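Local structure of probable ribosomal RNA small subunit methyltransferase (Thermus thermophilus, 3DMH) at residues Ala98-Leu109 against Arg127-Ala138. The protein methylates 16S ribosomal RNA at the N2 atom of a guanosine, using S-adenosylmethionine as the methyl donor. Numbering follows the deposited sequence.
Sequences AAGAYDLVVLAL and RALRMGGRLYLA
Val105 and Leu135 are paired on neighbouring parallel strands, 104-108 and 133-138, whose axes approach to 4.7 Å; their side chains meet at an angle. Backbone bonds of regular length run from Arg134 N to Asp103 O as far as Leu109 N to Ala138 O. The tight part is the face of Val105, Leu107, Leu135 and Leu137. With CG1 anti to the backbone N (chi1 173°), Val105 touches Leu135 CD1 at 3.6 Å through CG1, while its CG2 meets Leu129 CD2, also at 3.6 Å. Leu107 and Leu137 lie alongside each other, pointing the same way, and Leu137 CD1 also receives Leu109 CD2 at 3.7 Å. Helices 115-128 and 145-156 cover this face. On the other face Leu104 CD1 comes obliquely to the Tyr136 ring, 3.8 Å from CD2, and helix 33-41 packs over Val106 and Ala138. The contact loosens toward solvent, where the exposed turn 98-101 meets the helix end: Gly100 N bonds to Arg127 O, but Ala101 N and Tyr102 N reach Ala128 O only weakly. Nearby, partly exposed Arg130 meets buried Asp103: NE forms a salt bridge to the anti side of OD1 (2.7 Å), which lies in the guanidinium plane, the flat groups turned 59° apart. Arg48 shares OD1; Glu47 N bonds OD2. Arg130 NH1 donates to Met131 O within type II turn 130-133. With alanine replacing Arg130, Asp103 is likely to keep just Arg48 and Glu47, the turn less fixed. Strand 102-108, helix 115-128 and strand 133-140 form a beta-alpha-beta crossover in a seven-stranded 3-2-1-4-5-7-6 sheet, as in Rossmann-like methyltransferases, here away from bound cofactor and guanosine.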
loop_
_atom_site.group_PDB
_atom_site.type_symbol
_atom_site.label_atom_id
_atom_site.label_comp_id
_atom_site.label_asym_id
_atom_site.label_seq_id
_atom_site.Cartn_x
_atom_site.Cartn_y
_atom_site.Cartn_z
ATOM N N ALA A 98 5.804 -7.741 18.433
ATOM C CA ALA A 98 6.495 -8.156 19.654
ATOM C C ALA A 98 6.700 -9.672 19.688
ATOM O O ALA A 98 5.763 -10.446 19.465
ATOM C CB ALA A 98 5.706 -7.693 20.874
ATOM N N ALA A 99 7.913 -10.114 19.984
ATOM C CA ALA A 99 8.191 -11.540 19.979
ATOM C C ALA A 99 7.644 -12.248 21.233
ATOM O O ALA A 99 7.794 -11.756 22.370
ATOM C CB ALA A 99 9.691 -11.778 19.826
ATOM N N GLY A 100 6.980 -13.387 21.008
ATOM C CA GLY A 100 6.546 -14.304 22.076
ATOM C C GLY A 100 5.436 -13.799 22.977
ATOM O O GLY A 100 5.244 -14.326 24.086
ATOM N N ALA A 101 4.696 -12.800 22.497
ATOM C CA ALA A 101 3.782 -12.050 23.344
ATOM C C ALA A 101 2.325 -12.342 23.061
ATOM O O ALA A 101 1.454 -11.691 23.636
ATOM C CB ALA A 101 4.051 -10.536 23.222
ATOM N N TYR A 102 2.055 -13.298 22.170
ATOM C CA TYR A 102 0.675 -13.565 21.724
ATOM C C TYR A 102 0.339 -15.030 21.774
ATOM O O TYR A 102 1.196 -15.885 21.571
ATOM C CB TYR A 102 0.450 -13.040 20.296
ATOM C CG TYR A 102 0.665 -11.560 20.244
ATOM C CD1 TYR A 102 -0.348 -10.676 20.586
ATOM C CD2 TYR A 102 1.926 -11.040 19.924
ATOM C CE1 TYR A 102 -0.138 -9.310 20.580
ATOM C CE2 TYR A 102 2.148 -9.672 19.914
ATOM C CZ TYR A 102 1.107 -8.815 20.250
ATOM O OH TYR A 102 1.307 -7.448 20.243
ATOM N N ASP A 103 -0.926 -15.317 22.054
ATOM C CA ASP A 103 -1.430 -16.690 22.053
ATOM C C ASP A 103 -2.011 -17.101 20.689
ATOM O O ASP A 103 -2.039 -18.292 20.344
ATOM C CB ASP A 103 -2.517 -16.834 23.118
ATOM C CG ASP A 103 -2.066 -16.345 24.471
ATOM O OD1 ASP A 103 -1.080 -16.902 25.000
ATOM O OD2 ASP A 103 -2.714 -15.425 25.015
ATOM N N LEU A 104 -2.463 -16.110 19.918
ATOM C CA LEU A 104 -3.121 -16.359 18.647
ATOM C C LEU A 104 -2.736 -15.300 17.644
ATOM O O LEU A 104 -2.715 -14.122 17.990
ATOM C CB LEU A 104 -4.645 -16.321 18.853
ATOM C CG LEU A 104 -5.534 -16.707 17.672
ATOM C CD1 LEU A 104 -5.374 -18.164 17.287
ATOM C CD2 LEU A 104 -7.007 -16.424 18.002
ATOM N N VAL A 105 -2.438 -15.723 16.418
ATOM C CA VAL A 105 -2.190 -14.769 15.323
ATOM C C VAL A 105 -3.178 -15.048 14.199
ATOM O O VAL A 105 -3.498 -16.202 13.908
ATOM C CB VAL A 105 -0.712 -14.843 14.828
ATOM C CG1 VAL A 105 -0.492 -13.984 13.574
ATOM C CG2 VAL A 105 0.223 -14.399 15.920
ATOM N N VAL A 106 -3.659 -13.971 13.573
ATOM C CA VAL A 106 -4.513 -14.071 12.396
ATOM C C VAL A 106 -3.770 -13.455 11.213
ATOM O O VAL A 106 -3.300 -12.319 11.297
ATOM C CB VAL A 106 -5.862 -13.361 12.621
ATOM C CG1 VAL A 106 -6.691 -13.403 11.335
ATOM C CG2 VAL A 106 -6.635 -14.064 13.777
ATOM N N LEU A 107 -3.632 -14.211 10.122
ATOM C CA LEU A 107 -2.940 -13.688 8.937
ATOM C C LEU A 107 -3.672 -14.098 7.666
ATOM O O LEU A 107 -3.622 -15.272 7.238
ATOM C CB LEU A 107 -1.475 -14.162 8.897
ATOM C CG LEU A 107 -0.657 -13.826 7.650
ATOM C CD1 LEU A 107 -0.514 -12.309 7.512
ATOM C CD2 LEU A 107 0.695 -14.458 7.774
ATOM N N ALA A 108 -4.409 -13.139 7.098
ATOM C CA ALA A 108 -4.828 -13.238 5.706
ATOM C C ALA A 108 -3.563 -13.030 4.861
ATOM O O ALA A 108 -2.905 -11.990 4.961
ATOM C CB ALA A 108 -5.884 -12.169 5.388
ATOM N N LEU A 109 -3.198 -14.030 4.072
ATOM C CA LEU A 109 -1.970 -13.953 3.279
ATOM C C LEU A 109 -1.957 -12.748 2.349
ATOM O O LEU A 109 -2.850 -12.610 1.506
ATOM C CB LEU A 109 -1.810 -15.215 2.445
ATOM C CG LEU A 109 -1.374 -16.392 3.306
ATOM C CD1 LEU A 109 -1.744 -17.725 2.618
ATOM C CD2 LEU A 109 0.106 -16.314 3.565
ATOM N N ARG A 127 7.320 -15.752 15.169
ATOM C CA ARG A 127 8.022 -15.052 16.246
ATOM C C ARG A 127 7.077 -14.446 17.289
ATOM O O ARG A 127 7.385 -14.460 18.488
ATOM C CB ARG A 127 8.944 -13.975 15.662
ATOM C CG ARG A 127 10.026 -14.551 14.744
ATOM C CD ARG A 127 11.060 -13.509 14.297
ATOM N NE ARG A 127 11.713 -12.848 15.426
ATOM C CZ ARG A 127 12.771 -13.338 16.069
ATOM N NH1 ARG A 127 13.306 -14.495 15.695
ATOM N NH2 ARG A 127 13.292 -12.667 17.089
ATOM N N ALA A 128 5.932 -13.923 16.837
ATOM C CA ALA A 128 4.974 -13.278 17.728
ATOM C C ALA A 128 4.347 -14.230 18.732
ATOM O O ALA A 128 3.977 -13.818 19.834
ATOM C CB ALA A 128 3.878 -12.599 16.897
ATOM N N LEU A 129 4.184 -15.481 18.322
ATOM C CA LEU A 129 3.525 -16.494 19.131
ATOM C C LEU A 129 4.408 -16.983 20.275
ATOM O O LEU A 129 5.605 -17.206 20.095
ATOM C CB LEU A 129 3.114 -17.693 18.255
ATOM C CG LEU A 129 1.903 -17.474 17.322
ATOM C CD1 LEU A 129 1.733 -18.679 16.395
ATOM C CD2 LEU A 129 0.625 -17.214 18.111
ATOM N N ARG A 130 3.803 -17.173 21.444
ATOM C CA ARG A 130 4.418 -17.976 22.502
ATOM C C ARG A 130 4.490 -19.420 22.032
ATOM O O ARG A 130 3.787 -19.820 21.112
ATOM C CB ARG A 130 3.583 -17.908 23.786
ATOM C CG ARG A 130 2.218 -18.594 23.673
ATOM C CD ARG A 130 1.573 -18.828 25.015
ATOM N NE ARG A 130 0.188 -19.307 24.911
ATOM C CZ ARG A 130 -0.171 -20.583 24.745
ATOM N NH1 ARG A 130 0.746 -21.540 24.639
ATOM N NH2 ARG A 130 -1.459 -20.905 24.694
ATOM N N MET A 131 5.315 -20.229 22.683
ATOM C CA MET A 131 5.285 -21.652 22.397
ATOM C C MET A 131 3.889 -22.196 22.687
ATOM O O MET A 131 3.307 -21.884 23.729
ATOM C CB MET A 131 6.316 -22.372 23.264
ATOM C CG MET A 131 6.612 -23.823 22.851
ATOM S SD MET A 131 7.193 -24.018 21.148
ATOM C CE MET A 131 8.625 -22.957 21.094
ATOM N N GLY A 132 3.352 -22.993 21.765
ATOM C CA GLY A 132 2.001 -23.549 21.919
ATOM C C GLY A 132 0.886 -22.635 21.416
ATOM O O GLY A 132 -0.285 -23.009 21.429
ATOM N N GLY A 133 1.257 -21.429 20.990
ATOM C CA GLY A 133 0.320 -20.476 20.369
ATOM C C GLY A 133 -0.176 -20.990 19.038
ATOM O O GLY A 133 0.382 -21.926 18.493
ATOM N N ARG A 134 -1.217 -20.358 18.489
ATOM C CA ARG A 134 -1.806 -20.833 17.232
ATOM C C ARG A 134 -1.922 -19.732 16.173
ATOM O O ARG A 134 -2.008 -18.551 16.497
ATOM C CB ARG A 134 -3.185 -21.442 17.484
ATOM C CG ARG A 134 -3.104 -22.724 18.316
ATOM C CD ARG A 134 -4.481 -23.257 18.625
ATOM N NE ARG A 134 -4.387 -24.469 19.425
ATOM C CZ ARG A 134 -5.431 -25.202 19.798
ATOM N NH1 ARG A 134 -6.661 -24.841 19.453
ATOM N NH2 ARG A 134 -5.244 -26.294 20.525
ATOM N N LEU A 135 -1.923 -20.147 14.912
ATOM C CA LEU A 135 -1.993 -19.221 13.783
ATOM C C LEU A 135 -3.143 -19.618 12.870
ATOM O O LEU A 135 -3.211 -20.759 12.401
ATOM C CB LEU A 135 -0.679 -19.237 12.990
ATOM C CG LEU A 135 -0.671 -18.563 11.613
ATOM C CD1 LEU A 135 -0.920 -17.046 11.697
ATOM C CD2 LEU A 135 0.647 -18.827 10.866
ATOM N N TYR A 136 -4.049 -18.675 12.622
ATOM C CA TYR A 136 -5.042 -18.830 11.563
ATOM C C TYR A 136 -4.449 -18.216 10.319
ATOM O O TYR A 136 -4.082 -17.039 10.328
ATOM C CB TYR A 136 -6.334 -18.068 11.887
ATOM C CG TYR A 136 -7.276 -18.806 12.786
ATOM C CD1 TYR A 136 -8.072 -19.852 12.303
ATOM C CD2 TYR A 136 -7.385 -18.465 14.126
ATOM C CE1 TYR A 136 -8.948 -20.539 13.141
ATOM C CE2 TYR A 136 -8.252 -19.144 14.979
ATOM C CZ TYR A 136 -9.029 -20.175 14.488
ATOM O OH TYR A 136 -9.892 -20.827 15.345
ATOM N N LEU A 137 -4.316 -19.032 9.278
ATOM C CA LEU A 137 -3.700 -18.604 8.028
ATOM C C LEU A 137 -4.729 -18.733 6.918
ATOM O O LEU A 137 -5.237 -19.820 6.663
ATOM C CB LEU A 137 -2.472 -19.481 7.720
ATOM C CG LEU A 137 -1.622 -19.026 6.537
ATOM C CD1 LEU A 137 -0.825 -17.776 6.883
ATOM C CD2 LEU A 137 -0.719 -20.180 6.109
ATOM N N ALA A 138 -5.051 -17.630 6.242
ATOM C CA ALA A 138 -6.078 -17.707 5.210
ATOM C C ALA A 138 -5.552 -17.240 3.864
ATOM O O ALA A 138 -4.684 -16.374 3.780
ATOM C CB ALA A 138 -7.309 -16.871 5.596
#